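Local coordinates for protein cycloalternan-forming enzyme (Listeria monocytogenes serovar 1/2a, PDB 5F7U) that belongs to glycoside hydrolase family 31 and joins a TIM-barrel domain to several beta-rich domains, including a family 6 carbohydrate-binding module, at residues 122-127 / 134-139. The protein carries 1 engineered substitution. Numbering follows the deposited sequence.
Sequences QDVTSV and ITLNMT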
ATOM      1  N   GLN A 122      32.283   5.389  21.292  1.00 19.95           N
ATOM      2  CA  GLN A 122      33.494   4.573  21.324  1.00 21.77           C
ATOM      3  C   GLN A 122      33.205   3.251  22.044  1.00 21.57           C
ATOM      4  O   GLN A 122      32.874   2.263  21.383  1.00 21.82           O
ATOM      5  CB  GLN A 122      34.677   5.345  21.937  1.00 23.41           C
ATOM      6  CG  GLN A 122      35.971   4.536  22.133  1.00 26.67           C
ATOM      7  CD  GLN A 122      36.461   3.853  20.867  1.00 28.75           C
ATOM      8  OE1 GLN A 122      36.499   4.463  19.792  1.00 30.98           O
ATOM      9  NE2 GLN A 122      36.866   2.578  20.989  1.00 30.49           N
ATOM     10  N   ASP A 123      33.301   3.249  23.380  1.00 21.44           N
ATOM     11  CA  ASP A 123      33.115   2.049  24.198  1.00 21.29           C
ATOM     12  C   ASP A 123      31.931   2.140  25.150  1.00 20.77           C
ATOM     13  O   ASP A 123      31.534   3.232  25.555  1.00 20.46           O
ATOM     14  CB  ASP A 123      34.369   1.797  25.057  1.00 22.59           C
ATOM     15  CG  ASP A 123      35.614   1.537  24.230  1.00 23.62           C
ATOM     16  OD1 ASP A 123      35.514   1.156  23.058  1.00 23.51           O
ATOM     17  OD2 ASP A 123      36.725   1.716  24.766  1.00 25.52           O
ATOM     18  N   VAL A 124      31.403   0.976  25.530  1.00 20.37           N
ATOM     19  CA  VAL A 124      30.517   0.860  26.705  1.00 19.90           C
ATOM     20  C   VAL A 124      31.416   0.783  27.937  1.00 20.77           C
ATOM     21  O   VAL A 124      32.239  -0.132  28.040  1.00 21.59           O
ATOM     22  CB  VAL A 124      29.621  -0.398  26.627  1.00 19.19           C
ATOM     23  CG1 VAL A 124      28.746  -0.536  27.876  1.00 18.98           C
ATOM     24  CG2 VAL A 124      28.757  -0.359  25.367  1.00 18.44           C
ATOM     25  N   THR A 125      31.276   1.740  28.853  1.00 20.81           N
ATOM     26  CA  THR A 125      32.074   1.749  30.071  1.00 22.25           C
ATOM     27  C   THR A 125      31.357   1.097  31.248  1.00 21.87           C
ATOM     28  O   THR A 125      32.006   0.568  32.149  1.00 23.02           O
ATOM     29  CB  THR A 125      32.544   3.168  30.461  1.00 23.17           C
ATOM     30  OG1 THR A 125      31.410   4.008  30.668  1.00 23.73           O
ATOM     31  CG2 THR A 125      33.385   3.761  29.369  1.00 23.47           C
ATOM     32  N   SER A 126      30.027   1.138  31.238  1.00 20.70           N
ATOM     33  CA  SER A 126      29.235   0.441  32.247  1.00 20.52           C
ATOM     34  C   SER A 126      27.808   0.222  31.775  1.00 19.58           C
ATOM     35  O   SER A 126      27.297   0.937  30.895  1.00 18.99           O
ATOM     36  CB  SER A 126      29.260   1.169  33.603  1.00 21.26           C
ATOM     37  OG  SER A 126      28.516   2.379  33.578  1.00 21.43           O
ATOM     38  N   VAL A 127      27.184  -0.786  32.379  1.00 19.11           N
ATOM     39  CA  VAL A 127      25.817  -1.193  32.082  1.00 18.17           C
ATOM     40  C   VAL A 127      25.024  -1.029  33.385  1.00 18.22           C
ATOM     41  O   VAL A 127      25.444  -1.520  34.433  1.00 19.03           O
ATOM     42  CB  VAL A 127      25.771  -2.681  31.622  1.00 18.35           C
ATOM     43  CG1 VAL A 127      24.342  -3.151  31.364  1.00 17.79           C
ATOM     44  CG2 VAL A 127      26.626  -2.897  30.385  1.00 18.21           C
ATOM     45  N   ILE A 134      17.524  -0.614  30.243  1.00 16.01           N
ATOM     46  CA  ILE A 134      18.960  -0.771  30.486  1.00 16.16           C
ATOM     47  C   ILE A 134      19.677   0.469  29.957  1.00 15.83           C
ATOM     48  O   ILE A 134      19.387   0.918  28.846  1.00 15.43           O
ATOM     49  CB  ILE A 134      19.507  -2.031  29.775  1.00 16.49           C
ATOM     50  CG1 ILE A 134      18.801  -3.290  30.293  1.00 17.09           C
ATOM     51  CG2 ILE A 134      21.023  -2.156  29.972  1.00 16.57           C
ATOM     52  CD1 ILE A 134      19.053  -4.494  29.412  1.00 18.31           C
ATOM     53  N   THR A 135      20.607   1.018  30.735  1.00 16.02           N
ATOM     54  CA  THR A 135      21.435   2.137  30.278  1.00 16.14           C
ATOM     55  C   THR A 135      22.814   1.623  29.937  1.00 16.64           C
ATOM     56  O   THR A 135      23.452   0.950  30.759  1.00 17.02           O
ATOM     57  CB  THR A 135      21.592   3.189  31.395  1.00 16.62           C
ATOM     58  OG1 THR A 135      20.294   3.634  31.797  1.00 16.73           O
ATOM     59  CG2 THR A 135      22.472   4.389  30.952  1.00 16.72           C
ATOM     60  N   LEU A 136      23.299   1.973  28.750  1.00 16.36           N
ATOM     61  CA  LEU A 136      24.706   1.738  28.426  1.00 17.19           C
ATOM     62  C   LEU A 136      25.420   3.077  28.515  1.00 17.29           C
ATOM     63  O   LEU A 136      25.141   3.976  27.733  1.00 16.90           O
ATOM     64  CB  LEU A 136      24.841   1.137  27.017  1.00 17.44           C
ATOM     65  CG  LEU A 136      24.015  -0.117  26.679  1.00 18.14           C
ATOM     66  CD1 LEU A 136      24.287  -0.565  25.242  1.00 18.76           C
ATOM     67  CD2 LEU A 136      24.305  -1.265  27.630  1.00 18.96           C
ATOM     68  N   ASN A 137      26.299   3.220  29.504  1.00 17.94           N
ATOM     69  CA  ASN A 137      27.115   4.423  29.639  1.00 18.33           C
ATOM     70  C   ASN A 137      28.287   4.305  28.694  1.00 18.38           C
ATOM     71  O   ASN A 137      28.987   3.283  28.697  1.00 18.43           O
ATOM     72  CB  ASN A 137      27.562   4.589  31.088  1.00 19.59           C
ATOM     73  CG  ASN A 137      26.408   4.945  32.004  1.00 20.06           C
ATOM     74  OD1 ASN A 137      25.771   5.983  31.832  1.00 20.58           O
ATOM     75  ND2 ASN A 137      26.147   4.104  32.980  1.00 20.38           N
ATOM     76  N   MET A 138      28.512   5.344  27.892  0.50 18.37           N
ATOM     77  CA  MET A 138      29.468   5.260  26.801  0.50 18.47           C
ATOM     78  C   MET A 138      30.515   6.358  26.808  0.50 18.87           C
ATOM     79  O   MET A 138      30.294   7.437  27.368  0.50 18.74           O
ATOM     80  CB  MET A 138      28.719   5.276  25.469  0.50 18.29           C
ATOM     81  CG  MET A 138      27.888   4.033  25.253  0.50 18.42           C
ATOM     82  SD  MET A 138      26.616   4.270  24.010  0.50 18.81           S
ATOM     83  CE  MET A 138      26.369   2.558  23.549  0.50 18.09           C
ATOM     84  N   THR A 139      31.658   6.063  26.193  1.00 19.04           N
ATOM     85  CA  THR A 139      32.643   7.103  25.851  1.00 19.55           C
ATOM     86  C   THR A 139      32.388   7.521  24.408  1.00 18.92           C
ATOM     87  O   THR A 139      31.680   6.830  23.670  1.00 18.37           O
ATOM     88  CB  THR A 139      34.094   6.650  26.009  1.00 20.43           C
ATOM     89  OG1 THR A 139      34.268   5.381  25.371  1.00 20.34           O
ATOM     90  CG2 THR A 139      34.446   6.553  27.481  1.00 21.20           C
TER
HETATM   91  O   HOH W   1      36.770   4.552  25.777  1.00 29.37           O
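Antiparallel strands 122-127 and 134-139 pair as the two arms of a beta hairpin, the N-to-C directions of the two segments 136° apart. A classic beta bulge breaks the register: Thr125 and Ser126 both face Asn137, whose O accepts a 2.8 Å bond from Thr125 N and a weak one from Ser126 N. Asn137 N returns a bond to Ser126 O, Thr139 N binds Asp123 O in the carbonyl plane, and Gln122 N reaches Thr139 O at 2.8 Å from above the Thr139 carbonyl plane. Set between its backbone N and carbonyl carbon (chi1 48°), Thr139 OG1 accepts a hydrogen bond from Asp123 N at 3.1 Å, and a water links the same hydroxyl to Asp123 OD2. Thr139 CG2 packs 3.5 Å from Thr125 CG2. The Asn137 amide reaches across to Ser126: ND2 donates to OG at 3.0 Å, the hydroxyl 20° out of the amide plane, while OD1 takes a bond from Lys148. Val124, Val127, Leu136 and Met138 share the face away from Ser126 and Asn137: Val127 CG1 rests 3.7 Å from Ile134 CG2, Val127 CG2 lies beside Leu136 CD2, and Val124 CG1 is near Leu136 CB. Strand 148-153 continues the pairing beyond 134-139, with Leu149 against Leu136 and Met138; Ile198 of strand 194-200 also packs on Leu136.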